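Local coordinates for divalent-cation tolerance protein CutA (PDB 1O5J) that is a homotrimeric member of the CutA family, probably involved in resistance toward heavy metals and probably able to bind copper ions, at residues M13-S18 with F93-E98; I39-A44 with I66-E71. One frame throughout, in Å; residues are numbered along the deposited sequence.

Contacts 1 and 2 are two strand pairings in one antiparallel sheet of order 41-53, 56-70, 13-20, 92-100, with their centres about 9 Å apart. Contact 1 joins the inner strand 13-20 to the outermost strand 92-100; contact 2 joins the inner strand 56-70 to 41-53 at the other margin. The inner strands bridge them: Ile14 N lies 2.7 Å from Thr69 O, and Val16 O 2.8 Å from Phe67 N, both probable hydrogen bonds, while Leu15 CD1 packs 3.4 Å from Lys68 CG. Both contacts also meet the third subunit of the homotrimer, where the sheet continues between chains.

Contact 1 of 2, residues M13-S18 with F93-E98; sequences MILVYS and FTLKVE
Tyr17 and Phe93 face each other as a hydrogen-bonded antiparallel pair, and their side chains run alongside each other in the same direction. The ring planes differ by 24°, with centroids 5.1 Å from each other, and the rings are displaced so that they barely overlap. Their nearest approach is Tyr17 CD1 to Phe93 CZ at 3.4 Å, and Tyr17 CB makes a CH-pi contact over the Phe93 face, 3.9 Å from the ring centroid. Phe93 has CG between its own N and carbonyl carbon (chi1 60°), which brings the end of the ring nearer to segment 13-18.

The backbone bonds concentrate at this end: Tyr17 N to Phe93 O is 2.8 Å, and Phe93 N answers to Tyr17 O. Leu95 N donates to Leu15 O at 2.7 Å, more bent at 147°, whereas Leu15 N is buried without a partner. Toward Met13 the strands diverge, and a water replaces direct bonding, donating to Met13 O and accepting from Val97 N at 2.7 Å.

Apolar contacts lie at the Met13 end, where Val97 CG2 meets CG of Met13, a selenomethionine, at 4.0 Å, the side chains crossing near a right angle. Mid-strand, Leu15 CD2 lies 4.3 Å from Leu95 CD1. On the face that carries Ile14 and Val16, Val16 CG2 touches Thr94 OG1, a hydroxyl bonded to Glu74 and Tyr78 of helix 74-84.

Phe93, Thr94 and Leu95 pair onward with a strand of the second subunit, and Asn43 OD1 of the second subunit is hydrogen-bonded to Tyr17 OH. The chemistry implies a mostly apolar seam, directly hydrogen-bonded at its Tyr17 end and water-bridged at the other, that carries the sheet into the trimer interface.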
loop_
_atom_site.group_PDB
_atom_site.type_symbol
_atom_site.label_atom_id
_atom_site.label_comp_id
_atom_site.label_asym_id
_atom_site.label_seq_id
_atom_site.Cartn_x
_atom_site.Cartn_y
_atom_site.Cartn_z
HETATM N N MSE A 13 -0.298 -13.526 -8.862
HETATM C CA MSE A 13 0.613 -12.644 -8.159
HETATM C C MSE A 13 0.105 -12.402 -6.770
HETATM O O MSE A 13 -1.109 -12.298 -6.552
HETATM C CB MSE A 13 0.701 -11.294 -8.862
HETATM C CG MSE A 13 1.269 -10.214 -8.016
HETATM SE SE MSE A 13 1.316 -8.479 -8.871
HETATM C CE MSE A 13 2.255 -7.575 -7.510
ATOM N N ILE A 14 1.042 -12.261 -5.833
ATOM C CA ILE A 14 0.690 -11.777 -4.521
ATOM C C ILE A 14 1.578 -10.627 -4.110
ATOM O O ILE A 14 2.675 -10.423 -4.646
ATOM C CB ILE A 14 0.744 -12.871 -3.436
ATOM C CG1 ILE A 14 2.160 -13.411 -3.278
ATOM C CG2 ILE A 14 -0.284 -13.963 -3.697
ATOM C CD1 ILE A 14 2.344 -14.158 -2.021
ATOM N N LEU A 15 1.092 -9.933 -3.088
ATOM C CA LEU A 15 1.785 -8.843 -2.460
ATOM C C LEU A 15 1.852 -9.133 -0.968
ATOM O O LEU A 15 0.826 -9.318 -0.321
ATOM C CB LEU A 15 1.001 -7.570 -2.730
ATOM C CG LEU A 15 1.790 -6.295 -2.787
ATOM C CD1 LEU A 15 2.840 -6.389 -3.900
ATOM C CD2 LEU A 15 0.788 -5.116 -2.994
ATOM N N VAL A 16 3.061 -9.267 -0.448
ATOM C CA VAL A 16 3.287 -9.490 0.981
ATOM C C VAL A 16 3.941 -8.213 1.552
ATOM O O VAL A 16 4.845 -7.644 0.946
ATOM C CB VAL A 16 4.180 -10.714 1.185
ATOM C CG1 VAL A 16 4.548 -10.936 2.637
ATOM C CG2 VAL A 16 3.491 -11.911 0.635
ATOM N N TYR A 17 3.465 -7.783 2.716
ATOM C CA TYR A 17 3.929 -6.561 3.419
ATOM C C TYR A 17 4.591 -6.940 4.725
ATOM O O TYR A 17 4.089 -7.805 5.462
ATOM C CB TYR A 17 2.711 -5.703 3.719
ATOM C CG TYR A 17 2.945 -4.327 4.272
ATOM C CD1 TYR A 17 3.077 -4.129 5.637
ATOM C CD2 TYR A 17 2.973 -3.198 3.442
ATOM C CE1 TYR A 17 3.247 -2.836 6.178
ATOM C CE2 TYR A 17 3.171 -1.883 3.986
ATOM C CZ TYR A 17 3.328 -1.730 5.357
ATOM O OH TYR A 17 3.506 -0.478 5.958
ATOM N N SER A 18 5.711 -6.284 5.025
ATOM C CA SER A 18 6.293 -6.332 6.366
ATOM C C SER A 18 6.970 -5.004 6.695
ATOM O O SER A 18 7.100 -4.113 5.819
ATOM C CB SER A 18 7.254 -7.488 6.501
ATOM O OG SER A 18 7.757 -7.656 7.833
ATOM N N PHE A 93 1.911 -10.014 6.231
ATOM C CA PHE A 93 0.577 -10.304 5.721
ATOM C C PHE A 93 0.544 -10.092 4.203
ATOM O O PHE A 93 1.420 -9.421 3.612
ATOM C CB PHE A 93 -0.506 -9.479 6.437
ATOM C CG PHE A 93 -0.335 -7.987 6.294
ATOM C CD1 PHE A 93 -0.869 -7.325 5.191
ATOM C CD2 PHE A 93 0.312 -7.251 7.274
ATOM C CE1 PHE A 93 -0.745 -5.965 5.053
ATOM C CE2 PHE A 93 0.457 -5.881 7.124
ATOM C CZ PHE A 93 -0.072 -5.230 6.001
ATOM N N THR A 94 -0.467 -10.683 3.588
ATOM C CA THR A 94 -0.613 -10.768 2.136
ATOM C C THR A 94 -1.828 -9.965 1.692
ATOM O O THR A 94 -2.931 -10.192 2.209
ATOM C CB THR A 94 -0.865 -12.268 1.781
ATOM O OG1 THR A 94 0.301 -13.015 2.098
ATOM C CG2 THR A 94 -1.077 -12.512 0.264
ATOM N N LEU A 95 -1.654 -9.044 0.740
ATOM C CA LEU A 95 -2.824 -8.384 0.079
ATOM C C LEU A 95 -3.243 -9.128 -1.175
ATOM O O LEU A 95 -2.418 -9.677 -1.888
ATOM C CB LEU A 95 -2.541 -6.917 -0.238
ATOM C CG LEU A 95 -2.128 -6.072 0.979
ATOM C CD1 LEU A 95 -1.555 -4.738 0.606
ATOM C CD2 LEU A 95 -3.330 -5.865 1.891
ATOM N N LYS A 96 -4.550 -9.129 -1.428
ATOM C CA LYS A 96 -5.106 -9.715 -2.609
ATOM C C LYS A 96 -4.960 -8.809 -3.807
ATOM O O LYS A 96 -5.537 -7.719 -3.817
ATOM C CB LYS A 96 -6.614 -9.931 -2.403
ATOM C CG LYS A 96 -7.367 -10.363 -3.679
ATOM C CD LYS A 96 -7.822 -11.815 -3.615
ATOM C CE LYS A 96 -9.076 -11.993 -2.736
ATOM N NZ LYS A 96 -10.400 -12.147 -3.472
ATOM N N VAL A 97 -4.308 -9.330 -4.835
ATOM C CA VAL A 97 -4.220 -8.716 -6.166
ATOM C C VAL A 97 -5.321 -9.277 -7.117
ATOM O O VAL A 97 -5.476 -10.480 -7.274
ATOM C CB VAL A 97 -2.841 -9.013 -6.789
ATOM C CG1 VAL A 97 -2.705 -8.342 -8.189
ATOM C CG2 VAL A 97 -1.703 -8.610 -5.838
ATOM N N GLU A 98 -6.026 -8.368 -7.773
ATOM C CA GLU A 98 -7.146 -8.653 -8.621
ATOM C C GLU A 98 -6.742 -8.883 -10.056
ATOM O O GLU A 98 -7.114 -9.897 -10.642
ATOM C CB GLU A 98 -8.136 -7.488 -8.544
ATOM C CG GLU A 98 -8.853 -7.445 -7.230
ATOM C CD GLU A 98 -9.713 -8.671 -7.038
ATOM O OE1 GLU A 98 -10.733 -8.776 -7.755
ATOM O OE2 GLU A 98 -9.358 -9.539 -6.199
HETATM O O HOH W 1 -3.528 -11.950 -4.754
#

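Contact 2 of 2, residues I39-A44 with I66-E71; sequences IACFNA and IFKTTE
The Phe67 ring is approached obliquely by Ile39 CD1 and by Phe42 CB, both meeting its CD1 atom, at 3.7 and 3.6 Å. Phe42 touches through CB, since CG sits between its backbone N and carbonyl carbon (chi1 65°) and the ring turns off from strand 66-70. The other flat group, the Asn43 amide, has Lys68 NZ above the plane of its C=O, 3.0 Å from OD1 and 41° out of that plane. Lys68 reaches there because its chain is extended beyond CG, running past Cys41 CB. The amide's ND2 donates to Phe42 O at 2.8 Å, which limits its rotation, and OD1 is also hydrogen-bonded to Tyr17 OH of the third subunit.

Four backbone bonds join the segments. Lys68 N to Cys41 O is straight at 179°, Asn43 and Ile66 exchange a reciprocal pair, and Ala40 N extends the bonding to Lys68 O beyond the strand start. Cys41 N is buried with no partner.

These segments form the base of the hairpin 41-53/56-70. Helices 23-35 and 74-84 cover Ile39 and Phe67, whereas Lys68 touches Tyr104 of helix 102-112. Strand 13-20 flanks 66-70, and a strand of the third subunit pairs with 41-44.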
loop_
_atom_site.group_PDB
_atom_site.type_symbol
_atom_site.label_atom_id
_atom_site.label_comp_id
_atom_site.label_asym_id
_atom_site.label_seq_id
_atom_site.Cartn_x
_atom_site.Cartn_y
_atom_site.Cartn_z
ATOM N N ILE A 39 11.019 -13.826 -4.302
ATOM C CA ILE A 39 10.290 -12.657 -4.752
ATOM C C ILE A 39 10.902 -12.223 -6.079
ATOM O O ILE A 39 12.032 -12.584 -6.417
ATOM C CB ILE A 39 10.370 -11.514 -3.706
ATOM C CG1 ILE A 39 11.779 -10.904 -3.675
ATOM C CG2 ILE A 39 9.910 -12.012 -2.286
ATOM C CD1 ILE A 39 11.889 -9.702 -2.756
ATOM N N ALA A 40 10.143 -11.464 -6.840
ATOM C CA ALA A 40 10.602 -10.899 -8.104
ATOM C C ALA A 40 11.085 -9.470 -7.893
ATOM O O ALA A 40 11.919 -8.967 -8.652
ATOM C CB ALA A 40 9.429 -10.859 -9.090
ATOM N N CYS A 41 10.518 -8.798 -6.905
ATOM C CA CYS A 41 10.781 -7.385 -6.725
ATOM C C CYS A 41 10.424 -7.015 -5.300
ATOM O O CYS A 41 9.568 -7.644 -4.720
ATOM C CB CYS A 41 9.901 -6.589 -7.732
ATOM S SG CYS A 41 10.210 -4.834 -7.655
ATOM N N PHE A 42 11.099 -6.025 -4.710
ATOM C CA PHE A 42 10.585 -5.358 -3.514
ATOM C C PHE A 42 10.543 -3.867 -3.746
ATOM O O PHE A 42 11.297 -3.314 -4.549
ATOM C CB PHE A 42 11.373 -5.667 -2.221
ATOM C CG PHE A 42 12.808 -5.164 -2.221
ATOM C CD1 PHE A 42 13.106 -3.885 -1.787
ATOM C CD2 PHE A 42 13.839 -5.981 -2.648
ATOM C CE1 PHE A 42 14.419 -3.429 -1.795
ATOM C CE2 PHE A 42 15.160 -5.539 -2.646
ATOM C CZ PHE A 42 15.446 -4.285 -2.194
ATOM N N ASN A 43 9.623 -3.220 -3.053
ATOM C CA ASN A 43 9.593 -1.768 -2.957
ATOM C C ASN A 43 9.539 -1.458 -1.462
ATOM O O ASN A 43 8.636 -1.914 -0.775
ATOM C CB ASN A 43 8.333 -1.131 -3.582
ATOM C CG ASN A 43 8.182 -1.324 -5.076
ATOM O OD1 ASN A 43 7.094 -1.042 -5.593
ATOM N ND2 ASN A 43 9.204 -1.831 -5.776
ATOM N N ALA A 44 10.480 -0.659 -0.992
ATOM C CA ALA A 44 10.610 -0.278 0.432
ATOM C C ALA A 44 10.522 1.231 0.582
ATOM O O ALA A 44 10.941 1.965 -0.306
ATOM C CB ALA A 44 11.930 -0.770 0.957
ATOM N N ILE A 66 6.965 -3.852 0.432
ATOM C CA ILE A 66 6.092 -4.757 -0.281
ATOM C C ILE A 66 6.948 -5.618 -1.177
ATOM O O ILE A 66 7.854 -5.114 -1.846
ATOM C CB ILE A 66 4.973 -4.043 -1.090
ATOM C CG1 ILE A 66 5.497 -3.148 -2.178
ATOM C CG2 ILE A 66 4.044 -3.254 -0.130
ATOM C CD1 ILE A 66 4.360 -2.732 -3.132
ATOM N N PHE A 67 6.660 -6.898 -1.109
ATOM C CA PHE A 67 7.357 -7.962 -1.802
ATOM C C PHE A 67 6.388 -8.516 -2.800
ATOM O O PHE A 67 5.237 -8.833 -2.445
ATOM C CB PHE A 67 7.711 -9.050 -0.817
ATOM C CG PHE A 67 8.621 -8.591 0.271
ATOM C CD1 PHE A 67 9.891 -8.133 -0.040
ATOM C CD2 PHE A 67 8.216 -8.594 1.597
ATOM C CE1 PHE A 67 10.744 -7.707 0.963
ATOM C CE2 PHE A 67 9.069 -8.194 2.602
ATOM C CZ PHE A 67 10.333 -7.723 2.265
ATOM N N LYS A 68 6.800 -8.544 -4.057
ATOM C CA LYS A 68 5.911 -8.997 -5.148
ATOM C C LYS A 68 6.354 -10.371 -5.580
ATOM O O LYS A 68 7.521 -10.578 -5.841
ATOM C CB LYS A 68 5.964 -7.982 -6.282
ATOM C CG LYS A 68 5.641 -6.550 -5.822
ATOM C CD LYS A 68 5.927 -5.519 -6.901
ATOM C CE LYS A 68 6.067 -4.130 -6.337
ATOM N NZ LYS A 68 6.266 -3.164 -7.494
ATOM N N THR A 69 5.433 -11.330 -5.634
ATOM C CA THR A 69 5.810 -12.703 -5.965
ATOM C C THR A 69 4.588 -13.482 -6.436
ATOM O O THR A 69 3.538 -12.880 -6.667
ATOM C CB THR A 69 6.544 -13.354 -4.746
ATOM O OG1 THR A 69 7.184 -14.559 -5.156
ATOM C CG2 THR A 69 5.585 -13.757 -3.605
ATOM N N THR A 70 4.734 -14.796 -6.605
ATOM C CA THR A 70 3.652 -15.630 -7.014
ATOM C C THR A 70 3.135 -16.355 -5.793
ATOM O O THR A 70 3.841 -16.514 -4.778
ATOM C CB THR A 70 4.138 -16.618 -8.049
ATOM O OG1 THR A 70 5.145 -17.468 -7.481
ATOM C CG2 THR A 70 4.863 -15.876 -9.148
ATOM N N GLU A 71 1.902 -16.815 -5.911
ATOM C CA GLU A 71 1.224 -17.621 -4.870
ATOM C C GLU A 71 2.045 -18.824 -4.477
ATOM O O GLU A 71 1.996 -19.287 -3.333
ATOM C CB GLU A 71 -0.116 -18.145 -5.420
ATOM C CG GLU A 71 -0.938 -17.089 -6.137
ATOM C CD GLU A 71 -2.319 -17.573 -6.549
ATOM O OE1 GLU A 71 -2.494 -18.758 -6.928
ATOM O OE2 GLU A 71 -3.238 -16.737 -6.484
#